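Local coordinates for protein DNA polymerase III, beta subunit (Eubacterium rectale, PDB 3T0P) that probably tethers DNA polymerases and other proteins to DNA as a ring-shaped, head-to-tail homodimeric sliding clamp, giving them processivity, at residues 158-161 with 166-169; 133-138 with 215-220; 177-182 with 247-252; 223-226 with 231-234; 141-146 with 198-203. All blocks are in the same frame, centred on the assembly; numbering follows the deposited sequence. Where two conformers were deposited one is given.

Contact 1 (158-161 with 166-169)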
# COMPACT_ATOMS: atom_id res chain seq x y z
N GLU B 158 -5.58 25.24 -10.02
CA GLU B 158 -6.64 25.72 -9.14
C GLU B 158 -6.58 27.21 -9.03
O GLU B 158 -5.51 27.77 -8.81
CB GLU B 158 -6.55 25.12 -7.74
CG GLU B 158 -6.73 23.62 -7.74
CD GLU B 158 -7.33 23.02 -6.49
OE1 GLU B 158 -7.05 23.50 -5.37
OE2 GLU B 158 -8.08 22.04 -6.65
N LEU B 159 -7.74 27.86 -9.19
CA LEU B 159 -7.85 29.29 -8.99
C LEU B 159 -7.76 29.62 -7.49
O LEU B 159 -8.43 28.99 -6.67
CB LEU B 159 -9.18 29.83 -9.56
CG LEU B 159 -9.46 31.33 -9.36
CD1 LEU B 159 -8.66 32.18 -10.33
CD2 LEU B 159 -10.93 31.63 -9.50
N PHE B 160 -6.92 30.61 -7.15
CA PHE B 160 -6.79 31.16 -5.81
C PHE B 160 -7.23 32.62 -5.91
O PHE B 160 -6.61 33.39 -6.64
CB PHE B 160 -5.36 30.98 -5.29
CG PHE B 160 -5.15 29.64 -4.62
CD1 PHE B 160 -5.11 28.47 -5.38
CD2 PHE B 160 -5.00 29.55 -3.25
CE1 PHE B 160 -4.94 27.23 -4.76
CE2 PHE B 160 -4.83 28.30 -2.63
CZ PHE B 160 -4.82 27.15 -3.39
N GLU B 161 -8.35 32.98 -5.26
CA GLU B 161 -8.90 34.33 -5.33
C GLU B 161 -9.09 34.94 -3.93
O GLU B 161 -9.71 34.32 -3.06
CB GLU B 161 -10.22 34.30 -6.08
CG GLU B 161 -10.74 35.66 -6.50
CD GLU B 161 -12.05 35.62 -7.26
OE1 GLU B 161 -12.60 34.51 -7.45
OE2 GLU B 161 -12.53 36.70 -7.67
N LYS B 166 -11.58 37.39 2.38
CA LYS B 166 -12.15 36.16 1.85
C LYS B 166 -11.23 35.55 0.82
O LYS B 166 -10.72 36.25 -0.06
CB LYS B 166 -13.55 36.38 1.25
CG LYS B 166 -14.47 37.28 2.06
CD LYS B 166 -15.50 36.52 2.87
CE LYS B 166 -16.41 37.46 3.64
NZ LYS B 166 -17.29 38.29 2.77
N LEU B 167 -11.03 34.23 0.94
CA LEU B 167 -10.25 33.43 0.02
C LEU B 167 -11.20 32.44 -0.59
O LEU B 167 -12.01 31.84 0.11
CB LEU B 167 -9.06 32.73 0.72
CG LEU B 167 -8.37 31.57 -0.05
CD1 LEU B 167 -7.62 32.06 -1.29
CD2 LEU B 167 -7.41 30.81 0.84
N ARG B 168 -11.08 32.26 -1.90
CA ARG B 168 -11.91 31.32 -2.65
C ARG B 168 -10.99 30.46 -3.49
O ARG B 168 -10.10 31.01 -4.15
CB ARG B 168 -12.93 32.12 -3.51
CG ARG B 168 -13.74 31.32 -4.48
CD ARG B 168 -14.83 32.19 -5.07
NE ARG B 168 -14.49 32.72 -6.39
CZ ARG B 168 -15.38 32.98 -7.34
NH1 ARG B 168 -16.68 32.76 -7.13
NH2 ARG B 168 -14.98 33.44 -8.52
N VAL B 169 -11.14 29.12 -3.39
CA VAL B 169 -10.33 28.13 -4.10
C VAL B 169 -11.25 27.38 -5.03
O VAL B 169 -12.31 26.91 -4.61
CB VAL B 169 -9.54 27.22 -3.13
CG1 VAL B 169 -8.76 26.14 -3.88
CG2 VAL B 169 -8.60 28.06 -2.26

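Contact 2 (133-138 with 215-220)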
# COMPACT_ATOMS: atom_id res chain seq x y z
N PHE B 133 -3.15 23.30 8.47
CA PHE B 133 -4.41 22.56 8.42
C PHE B 133 -5.34 23.11 7.35
O PHE B 133 -5.83 22.36 6.51
CB PHE B 133 -5.11 22.61 9.79
CG PHE B 133 -6.44 21.90 9.79
CD1 PHE B 133 -6.51 20.51 9.87
CD2 PHE B 133 -7.63 22.61 9.68
CE1 PHE B 133 -7.74 19.85 9.83
CE2 PHE B 133 -8.86 21.95 9.66
CZ PHE B 133 -8.91 20.58 9.75
N THR B 134 -5.60 24.43 7.38
CA THR B 134 -6.50 25.09 6.44
C THR B 134 -6.01 24.89 5.00
O THR B 134 -6.82 24.55 4.14
CB THR B 134 -6.62 26.56 6.81
OG1 THR B 134 -7.19 26.64 8.12
CG2 THR B 134 -7.45 27.35 5.83
N LEU B 135 -4.69 25.04 4.75
CA LEU B 135 -4.17 24.91 3.40
C LEU B 135 -4.26 23.47 2.93
O LEU B 135 -4.64 23.22 1.79
CB LEU B 135 -2.71 25.43 3.31
CG LEU B 135 -2.02 25.28 1.94
CD1 LEU B 135 -2.81 26.02 0.81
CD2 LEU B 135 -0.57 25.73 2.00
N LYS B 136 -3.89 22.52 3.78
CA LYS B 136 -3.93 21.11 3.43
C LYS B 136 -5.37 20.69 3.19
O LYS B 136 -5.65 20.03 2.19
CB LYS B 136 -3.27 20.25 4.50
CG LYS B 136 -3.01 18.81 4.06
CD LYS B 136 -2.11 18.06 5.07
CE LYS B 136 -1.79 16.66 4.61
NZ LYS B 136 -0.62 16.09 5.34
N GLU B 137 -6.29 21.14 4.04
CA GLU B 137 -7.71 20.80 3.91
C GLU B 137 -8.35 21.40 2.69
O GLU B 137 -9.14 20.72 2.05
CB GLU B 137 -8.50 21.21 5.16
CG GLU B 137 -8.41 20.20 6.29
CD GLU B 137 -9.22 18.92 6.11
OE1 GLU B 137 -10.46 18.96 6.31
OE2 GLU B 137 -8.61 17.88 5.78
N VAL B 138 -8.06 22.67 2.36
CA VAL B 138 -8.69 23.28 1.19
C VAL B 138 -8.20 22.60 -0.10
O VAL B 138 -8.98 22.49 -1.04
CB VAL B 138 -8.58 24.83 1.15
CG1 VAL B 138 -7.21 25.33 0.67
CG2 VAL B 138 -9.68 25.41 0.30
N VAL B 215 1.49 28.73 7.53
CA VAL B 215 2.11 28.81 6.21
C VAL B 215 2.06 30.28 5.77
O VAL B 215 0.99 30.90 5.80
CB VAL B 215 1.43 27.87 5.16
CG1 VAL B 215 2.22 27.87 3.84
CG2 VAL B 215 1.35 26.44 5.70
N VAL B 216 3.21 30.83 5.35
CA VAL B 216 3.22 32.21 4.84
C VAL B 216 3.25 32.10 3.31
O VAL B 216 4.06 31.36 2.74
CB VAL B 216 4.36 33.08 5.43
CG1 VAL B 216 4.29 34.52 4.90
CG2 VAL B 216 4.31 33.08 6.95
N ILE B 217 2.33 32.76 2.64
CA ILE B 217 2.21 32.67 1.18
C ILE B 217 2.48 34.05 0.54
O ILE B 217 1.97 35.05 1.01
CB ILE B 217 0.80 32.11 0.80
CG1 ILE B 217 0.60 30.68 1.37
CG2 ILE B 217 0.58 32.09 -0.74
CD1 ILE B 217 -0.86 30.16 1.35
N TYR B 218 3.27 34.07 -0.55
CA TYR B 218 3.52 35.29 -1.33
C TYR B 218 3.12 35.04 -2.75
O TYR B 218 3.49 34.01 -3.31
CB TYR B 218 5.00 35.71 -1.29
CG TYR B 218 5.52 36.05 0.08
CD1 TYR B 218 5.36 37.33 0.61
CD2 TYR B 218 6.14 35.09 0.87
CE1 TYR B 218 5.83 37.65 1.88
CE2 TYR B 218 6.62 35.40 2.14
CZ TYR B 218 6.47 36.68 2.64
OH TYR B 218 6.95 36.99 3.88
N ILE B 219 2.35 35.96 -3.34
CA ILE B 219 1.90 35.88 -4.72
C ILE B 219 2.49 37.09 -5.44
O ILE B 219 2.06 38.21 -5.22
CB ILE B 219 0.35 35.78 -4.80
CG1 ILE B 219 -0.15 34.47 -4.12
CG2 ILE B 219 -0.08 35.79 -6.24
CD1 ILE B 219 -1.63 34.41 -3.76
N THR B 220 3.57 36.85 -6.20
CA THR B 220 4.30 37.89 -6.90
C THR B 220 4.38 37.57 -8.37
O THR B 220 5.32 36.90 -8.84
CB THR B 220 5.68 38.16 -6.26
OG1 THR B 220 5.48 38.51 -4.89
CG2 THR B 220 6.46 39.32 -6.95

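Contact 3 (177-182 with 247-252)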
# COMPACT_ATOMS: atom_id res chain seq x y z
N ILE B 177 -17.48 21.51 -10.82
CA ILE B 177 -16.79 22.65 -10.23
C ILE B 177 -16.79 22.45 -8.72
O ILE B 177 -17.83 22.15 -8.12
CB ILE B 177 -17.41 24.03 -10.65
CG1 ILE B 177 -17.59 24.16 -12.19
CG2 ILE B 177 -16.57 25.21 -10.09
CD1 ILE B 177 -18.31 25.48 -12.67
N SER B 178 -15.61 22.58 -8.11
CA SER B 178 -15.43 22.53 -6.66
C SER B 178 -14.97 23.89 -6.19
O SER B 178 -13.97 24.40 -6.69
CB SER B 178 -14.42 21.47 -6.27
OG SER B 178 -14.85 20.21 -6.75
N ILE B 179 -15.74 24.50 -5.29
CA ILE B 179 -15.44 25.83 -4.75
C ILE B 179 -15.46 25.79 -3.24
O ILE B 179 -16.47 25.40 -2.63
CB ILE B 179 -16.42 26.94 -5.27
CG1 ILE B 179 -16.62 26.87 -6.79
CG2 ILE B 179 -15.95 28.34 -4.84
CD1 ILE B 179 -17.84 27.62 -7.30
N ARG B 180 -14.38 26.26 -2.63
CA ARG B 180 -14.27 26.40 -1.19
C ARG B 180 -14.06 27.86 -0.83
O ARG B 180 -13.37 28.58 -1.54
CB ARG B 180 -13.15 25.54 -0.64
CG ARG B 180 -13.55 24.06 -0.46
CD ARG B 180 -14.42 23.89 0.76
NE ARG B 180 -14.90 22.52 0.90
CZ ARG B 180 -15.44 22.03 2.01
NH1 ARG B 180 -15.57 22.80 3.10
NH2 ARG B 180 -15.83 20.76 2.06
N TYR B 181 -14.72 28.31 0.23
CA TYR B 181 -14.62 29.66 0.76
C TYR B 181 -14.01 29.62 2.13
O TYR B 181 -14.31 28.72 2.93
CB TYR B 181 -15.98 30.34 0.83
CG TYR B 181 -16.63 30.55 -0.52
CD1 TYR B 181 -17.57 29.64 -1.00
CD2 TYR B 181 -16.39 31.70 -1.26
CE1 TYR B 181 -18.21 29.85 -2.23
CE2 TYR B 181 -17.03 31.92 -2.48
CZ TYR B 181 -17.92 30.99 -2.97
OH TYR B 181 -18.54 31.19 -4.18
N ILE B 182 -13.09 30.57 2.40
CA ILE B 182 -12.40 30.69 3.68
C ILE B 182 -12.48 32.15 4.10
O ILE B 182 -12.19 33.03 3.30
CB ILE B 182 -10.93 30.18 3.58
CG1 ILE B 182 -10.86 28.68 3.21
CG2 ILE B 182 -10.12 30.45 4.86
CD1 ILE B 182 -9.47 28.23 2.66
N GLN B 247 -21.30 33.44 -13.12
CA GLN B 247 -22.50 33.43 -13.96
C GLN B 247 -23.28 32.12 -13.84
O GLN B 247 -24.52 32.13 -13.95
CB GLN B 247 -22.12 33.67 -15.44
CG GLN B 247 -20.95 32.82 -15.96
CD GLN B 247 -21.04 32.54 -17.43
OE1 GLN B 247 -21.51 31.47 -17.85
NE2 GLN B 247 -20.58 33.47 -18.25
N MSE B 248 -22.56 30.99 -13.62
CA MSE B 248 -23.10 29.63 -13.50
C MSE B 248 -23.60 29.30 -12.11
O MSE B 248 -24.23 28.26 -11.93
CB MSE B 248 -22.03 28.61 -13.88
CG MSE B 248 -21.59 28.72 -15.30
SE MSE B 248 -20.53 27.18 -15.67
CE MSE B 248 -21.16 26.86 -17.50
N LEU B 249 -23.31 30.15 -11.13
CA LEU B 249 -23.74 29.93 -9.76
C LEU B 249 -25.08 30.64 -9.56
O LEU B 249 -25.28 31.38 -8.59
CB LEU B 249 -22.66 30.39 -8.74
CG LEU B 249 -21.21 29.91 -9.01
CD1 LEU B 249 -20.22 30.58 -8.08
CD2 LEU B 249 -21.09 28.39 -8.98
N SER B 250 -26.01 30.40 -10.52
CA SER B 250 -27.38 30.92 -10.54
C SER B 250 -28.14 30.29 -9.39
O SER B 250 -28.31 29.07 -9.35
CB SER B 250 -28.07 30.64 -11.87
OG SER B 250 -27.44 31.35 -12.93
N SER B 251 -28.55 31.14 -8.43
CA SER B 251 -29.24 30.75 -7.20
C SER B 251 -30.69 30.18 -7.41
O SER B 251 -31.35 29.89 -6.41
CB SER B 251 -29.29 31.94 -6.24
OG SER B 251 -29.73 31.56 -4.94
N ASP B 252 -31.17 30.05 -8.66
CA ASP B 252 -32.52 29.55 -8.92
C ASP B 252 -32.55 28.04 -9.08
O ASP B 252 -31.71 27.47 -9.78
CB ASP B 252 -33.17 30.22 -10.16
CG ASP B 252 -32.21 30.85 -11.14
OD1 ASP B 252 -31.38 30.11 -11.72
OD2 ASP B 252 -32.31 32.08 -11.35

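Contact 4 (223-226 with 231-234). With EDO (1,2-ethanediol), chain X.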
# COMPACT_ATOMS: atom_id res chain seq x y z
N HIS B 223 4.73 34.07 -9.95
CA HIS B 223 5.11 33.07 -8.95
C HIS B 223 4.27 33.10 -7.68
O HIS B 223 3.70 34.12 -7.29
CB HIS B 223 6.58 33.26 -8.57
CG HIS B 223 7.52 33.07 -9.72
ND1 HIS B 223 8.00 31.82 -10.05
CD2 HIS B 223 7.98 33.96 -10.62
CE1 HIS B 223 8.76 31.99 -11.12
NE2 HIS B 223 8.77 33.27 -11.49
N ILE B 224 4.19 31.93 -7.03
CA ILE B 224 3.58 31.75 -5.72
C ILE B 224 4.67 31.11 -4.86
O ILE B 224 5.39 30.22 -5.33
CB ILE B 224 2.25 30.97 -5.72
CG1 ILE B 224 1.62 30.97 -4.30
CG2 ILE B 224 2.39 29.54 -6.31
CD1 ILE B 224 0.07 30.67 -4.27
N VAL B 225 4.83 31.60 -3.63
CA VAL B 225 5.82 31.12 -2.65
C VAL B 225 5.07 30.72 -1.38
O VAL B 225 4.21 31.45 -0.90
CB VAL B 225 6.91 32.20 -2.37
CG1 VAL B 225 7.92 31.74 -1.32
CG2 VAL B 225 7.62 32.63 -3.66
N PHE B 226 5.37 29.52 -0.87
CA PHE B 226 4.86 28.97 0.38
C PHE B 226 6.02 28.79 1.32
O PHE B 226 6.99 28.14 0.94
CB PHE B 226 4.19 27.60 0.15
CG PHE B 226 3.04 27.59 -0.81
CD1 PHE B 226 3.26 27.42 -2.18
CD2 PHE B 226 1.73 27.67 -0.36
CE1 PHE B 226 2.19 27.39 -3.07
CE2 PHE B 226 0.67 27.63 -1.25
CZ PHE B 226 0.91 27.50 -2.60
N THR B 231 11.31 25.27 5.21
CA THR B 231 11.08 24.99 3.80
C THR B 231 10.44 26.15 3.06
O THR B 231 9.62 26.88 3.60
CB THR B 231 10.18 23.74 3.72
OG1 THR B 231 10.87 22.68 4.38
CG2 THR B 231 9.87 23.29 2.30
N THR B 232 10.85 26.30 1.80
CA THR B 232 10.34 27.27 0.84
C THR B 232 9.96 26.50 -0.41
O THR B 232 10.75 25.74 -0.95
CB THR B 232 11.36 28.39 0.56
OG1 THR B 232 11.72 28.98 1.80
CG2 THR B 232 10.79 29.47 -0.33
N VAL B 233 8.72 26.67 -0.82
CA VAL B 233 8.19 26.09 -2.04
C VAL B 233 7.93 27.24 -2.95
O VAL B 233 7.29 28.22 -2.54
CB VAL B 233 6.94 25.23 -1.78
CG1 VAL B 233 6.31 24.80 -3.09
CG2 VAL B 233 7.27 24.01 -0.92
N VAL B 234 8.49 27.18 -4.18
CA VAL B 234 8.30 28.20 -5.21
C VAL B 234 7.69 27.56 -6.46
O VAL B 234 8.18 26.55 -6.95
CB VAL B 234 9.60 28.95 -5.52
CG1 VAL B 234 9.35 30.06 -6.56
CG2 VAL B 234 10.21 29.53 -4.25
C1 EDO X . 14.47 29.13 4.35
O1 EDO X . 13.26 28.36 4.49
C2 EDO X . 15.03 29.02 2.94
O2 EDO X . 14.92 27.67 2.47

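Contact 5 (141-146 with 198-203). With ACT (acetate ion), chain T.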
# COMPACT_ATOMS: atom_id res chain seq x y z
N GLN B 141 -10.08 19.25 -0.36
CA GLN B 141 -11.47 19.58 -0.65
C GLN B 141 -11.73 20.04 -2.08
O GLN B 141 -12.91 20.20 -2.45
CB GLN B 141 -11.95 20.66 0.31
CG GLN B 141 -12.17 20.14 1.72
CD GLN B 141 -12.28 21.24 2.73
OE1 GLN B 141 -11.98 22.42 2.48
NE2 GLN B 141 -12.73 20.89 3.92
N THR B 142 -10.66 20.23 -2.90
CA THR B 142 -10.83 20.74 -4.27
C THR B 142 -9.96 20.07 -5.33
O THR B 142 -10.33 20.11 -6.51
CB THR B 142 -10.52 22.27 -4.33
OG1 THR B 142 -9.19 22.50 -3.88
CG2 THR B 142 -11.48 23.11 -3.52
N ILE B 143 -8.79 19.55 -4.97
CA ILE B 143 -7.80 19.02 -5.93
C ILE B 143 -8.32 17.90 -6.85
O ILE B 143 -7.85 17.78 -7.98
CB ILE B 143 -6.48 18.59 -5.22
CG1 ILE B 143 -5.26 18.69 -6.17
CG2 ILE B 143 -6.57 17.20 -4.55
CD1 ILE B 143 -4.95 20.06 -6.66
N PHE B 144 -9.30 17.10 -6.39
CA PHE B 144 -9.83 15.97 -7.14
C PHE B 144 -10.53 16.37 -8.44
O PHE B 144 -10.73 15.49 -9.27
CB PHE B 144 -10.80 15.18 -6.26
CG PHE B 144 -12.02 15.95 -5.86
CD1 PHE B 144 -13.10 16.08 -6.72
CD2 PHE B 144 -12.09 16.58 -4.62
CE1 PHE B 144 -14.22 16.83 -6.37
CE2 PHE B 144 -13.21 17.34 -4.27
CZ PHE B 144 -14.28 17.43 -5.14
N SER B 145 -10.96 17.65 -8.60
CA SER B 145 -11.72 18.00 -9.80
C SER B 145 -10.96 18.89 -10.79
O SER B 145 -11.58 19.53 -11.63
CB SER B 145 -13.07 18.61 -9.44
OG SER B 145 -12.95 19.63 -8.48
N ILE B 146 -9.62 18.85 -10.77
CA ILE B 146 -8.79 19.48 -11.80
C ILE B 146 -8.80 18.52 -13.02
O ILE B 146 -9.06 17.33 -12.83
CB ILE B 146 -7.34 19.79 -11.29
CG1 ILE B 146 -6.57 18.48 -10.95
CG2 ILE B 146 -7.35 20.79 -10.12
CD1 ILE B 146 -5.04 18.65 -10.70
N LYS B 198 -0.10 20.04 -9.87
CA LYS B 198 1.06 19.32 -9.34
C LYS B 198 1.67 20.04 -8.11
O LYS B 198 2.09 19.38 -7.19
CB LYS B 198 2.11 19.14 -10.43
CG LYS B 198 3.23 18.16 -10.05
CD LYS B 198 4.23 17.91 -11.21
CE LYS B 198 5.05 19.13 -11.65
NZ LYS B 198 5.92 19.68 -10.57
N THR B 199 1.72 21.39 -8.10
CA THR B 199 2.27 22.16 -6.98
C THR B 199 1.50 21.88 -5.70
O THR B 199 2.10 21.63 -4.67
CB THR B 199 2.24 23.64 -7.30
OG1 THR B 199 3.19 23.86 -8.34
CG2 THR B 199 2.54 24.51 -6.08
N LEU B 200 0.18 21.93 -5.79
CA LEU B 200 -0.75 21.67 -4.69
C LEU B 200 -0.71 20.23 -4.26
O LEU B 200 -0.72 19.99 -3.06
CB LEU B 200 -2.17 22.11 -5.08
CG LEU B 200 -2.27 23.60 -5.44
CD1 LEU B 200 -3.65 23.92 -5.90
CD2 LEU B 200 -1.87 24.50 -4.26
N GLN B 201 -0.59 19.28 -5.20
CA GLN B 201 -0.48 17.85 -4.85
C GLN B 201 0.82 17.58 -4.09
O GLN B 201 0.80 16.91 -3.07
CB GLN B 201 -0.54 16.97 -6.10
CG GLN B 201 -1.92 16.81 -6.69
CD GLN B 201 -1.89 16.23 -8.09
OE1 GLN B 201 -0.89 16.30 -8.82
NE2 GLN B 201 -3.03 15.69 -8.53
N GLU B 202 1.95 18.14 -4.57
CA GLU B 202 3.26 17.93 -3.93
C GLU B 202 3.34 18.62 -2.56
O GLU B 202 3.93 18.06 -1.63
CB GLU B 202 4.40 18.39 -4.84
CG GLU B 202 4.50 17.60 -6.14
CD GLU B 202 4.44 16.08 -6.01
OE1 GLU B 202 5.16 15.53 -5.15
OE2 GLU B 202 3.66 15.45 -6.75
N ILE B 203 2.73 19.80 -2.43
CA ILE B 203 2.77 20.50 -1.15
C ILE B 203 1.90 19.76 -0.08
O ILE B 203 2.26 19.76 1.10
CB ILE B 203 2.46 22.02 -1.30
CG1 ILE B 203 3.06 22.79 -0.14
CG2 ILE B 203 1.02 22.33 -1.50
CD1 ILE B 203 3.51 24.15 -0.50
C ACT T . 7.30 16.76 -9.49
O ACT T . 7.38 15.70 -8.89
OXT ACT T . 6.76 17.71 -8.94
CH3 ACT T . 7.84 16.83 -10.91

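Contact 1 (158-161 with 166-169)
The ring of Phe160 is overlain on one face by Val169, whose CG2 stands 4.0 Å from the ring centroid, a CH-pi contact over the face and shifted toward the rim. The two side chains lie next to each other and point the same way, as befits a non-hydrogen-bonded pair of antiparallel strands. Leu167 adds its CD1 obliquely, 4.1 Å from Phe160 CD2. On the opposite face of the sheet Glu161 and Arg168 form the next, hydrogen-bonded pair. Glu161 N donates to Arg168 O (2.9 Å), Arg168 N returns a bond to Glu161 O (2.7 Å), and the side chains run alongside one another above this pair. Both leave the backbone with CG anti to N (chi1 -167° in Glu161, 172° in Arg168), which keeps them abreast until the arginine bends at chi3 and brings its NE to 2.8 Å from Glu161 OE1. This salt bridge is skewed: the carboxylate and guanidinium planes are 64° apart, NE approaches OE1 from above the carboxylate plane, and the second bond, from Arg168 NH2, is weak. Arg168 NH1 pairs with Asp246 as well. A methionine in place of Arg168 would probably leave both Glu161 and Asp246 without this cationic mate. The Phe160-Val169 pair is thus apolar and the Glu161-Arg168 pair beside it ionic, with one guanidinium shared between Glu161 and Asp246.

Contact 2 (133-138 with 215-220)
Leu135 carries its CG anti to the backbone N (chi1 177°), and with chi2 at 58° this sends CD2 from helix 132-140 down onto strand 214-220. Val215 answers with CG1, likewise placed opposite its own backbone N by a chi1 of -173°. The two methyls meet at 4.0 Å, Leu135 CD2 against Val215 CG1, and the side chains are roughly perpendicular, so the leucine branch lies athwart the valine instead of running along it. Two residues further along the strand, on the same side of it, Ile217 extends toward the helix as well. Its CD1 stops 4.5 Å from Leu135 CD2, a looser touch than the first. One leucine methyl is therefore the point at which the helix segment meets both strand residues, and the whole interaction is apolar and buried. The small surface involved, 102 Å² summed over both sides, fits a contact that rests on one leucine from the helix and two residues of the strand. Leu135 is also packed against Phe226 of strand 223-228 and Ile207 beyond helix 197-206, while Ile217 touches Leu130, Ile224 and Phe226. On another side of the helix, Thr134 and Val138 rest on Ile182 of strand 176-184. In this helix-on-sheet packing of the DNA-clamp fold, helix 132-140 lies between the two sheets to which the central domain contributes strands, with Leu135 plugged into the layer formed by strands 214-220 and 223-228.

Contact 3 (177-182 with 247-252)
Ile179 and Leu249 meet end-on, the CD1 of the isoleucine set against both branches of the leucine: Ile179 CD1 is 3.7 Å from Leu249 CD2 and 3.9 Å from Leu249 CD1. Ile179 has CG1 anti to its carbonyl carbon (chi1 -47°), and the extended chi2 beyond it carries CD1 straight out from the strand. Leu249 sits at the centre of an inverse gamma turn, which presents its side chain to the strand from an otherwise irregular loop. To one side of this pair, Ile177 and the selenomethionine at Met248 stand nearly square to each other, with Ile177 CD1 4.1 Å from Met248 SE. To the other, Tyr181 brings its hydroxyl end up to the leucine, OH lying 4.3 Å from Leu249 CD1. Ile177, Ile179 and Tyr181 all project from the same side of the strand, and the loop rests across them through two side chains. Flanking the strand in its sheet are strand 166-172, whose Arg168 packs on Ile179 and Tyr181, and strand 357-361, which bonds through Leu360 and Ile358. Segment 247-252, leading into strand 255-260, thereby lies over the place where strands of the central and C-terminal domains join in one sheet.

Contact 4 (223-226 with 231-234)
Strands 223-228 and 231-236 form a beta hairpin of the central domain, held here by the hydrogen-bonded antiparallel pair Phe226 and Val233. Phe226 N donates to Val233 O at 2.9 Å (N-H...O 168°), and Val233 N donates back to Phe226 O at the same length. Their side chains share one face of the sheet and cross at a slant: the CB atoms of Phe226 and Val233 are 4.1 Å apart, and Val233 CG1 comes up obliquely to Phe226 CD1. Ile203 of helix 197-206 packs on both. The other face bears Val225 and Val234, a non-hydrogen-bonded pair lying side by side, with Val225 CG2 4.1 Å from Val234 CG2. Val225 uses its second branch differently. CG1 is opposite the backbone N (chi1 178°) and reaches diagonally to Thr232 CG2, 3.8 Å away. The hydroxyl of Thr232 is turned to a bound 1,2-ethanediol, OG1 to O1 3.2 Å, a molecule probably taken up from the crystallisation liquor. Farther along, His223 ND1 is buried against Val234 CG1 at 4.1 Å and has no polar partner in the model. Backbone bonds from Thr232 and Val234 to strand 52-58 continue the sheet into the N-terminal domain, an arrangement characteristic of the sliding clamp, whose sheets run across domain boundaries.

Contact 5 (141-146 with 198-203)
Ile143 reaches across to helix 197-206, its CB directed at the helix and CG1 held anti to the backbone N (chi1 -152°). CG1 meets the aliphatic part of Gln201, 3.9 Å from Gln201 CG. Beyond it the chain turns at chi2 (63°), and the terminal CD1 settles against Leu200, 3.8 Å from Leu200 CB and 4.1 Å from Leu200 CD1. Gln201 is extended past CG, which carries its amide to the next isoleucine: Gln201 NE2 lies 4.2 Å from Ile146 CD1. All three pairs meet at a slant, and the contact is essentially apolar. Glu158 of strand 157-163 packs against Ile143, Ile146 and Leu200 alike. On a different side of the helix, Lys198 bends at chi3 and chi4 and donates from NZ to OXT of an acetate ion at 2.7 Å, an ion probably from the crystallisation liquor; NZ also forms a salt bridge with Asp49. A leucine in place of Lys198 would probably leave Asp49 without this charged mate and the acetate without its donor. The contact packs the loop that follows helix 132-140 against helix 197-206, which in beta clamps belongs to the helical layer lining the DNA channel.

In the fold
Contacts 1, 2, 4 and 5 all lie in the central domain, and contact 3 ties it to the C-terminal one. Contacts 1 and 4 are hairpins in separate sheets, their centres about 17 Å apart and without direct touch. Contact 2 bridges them: its helix packs Val138 on Val169, and its strand 214-220 pairs with the hairpin of contact 4 through Tyr218 and Val225. Contact 5 meets both sheets, as Thr142 OG1 is 2.8 Å from Glu158 OE1 and Ile203 CD1 3.5 Å from Phe226 CG. Strand 176-184 of contact 3 extends the sheet of contact 1, whereas contacts 3 and 4 stand farthest apart, about 28 Å between centres.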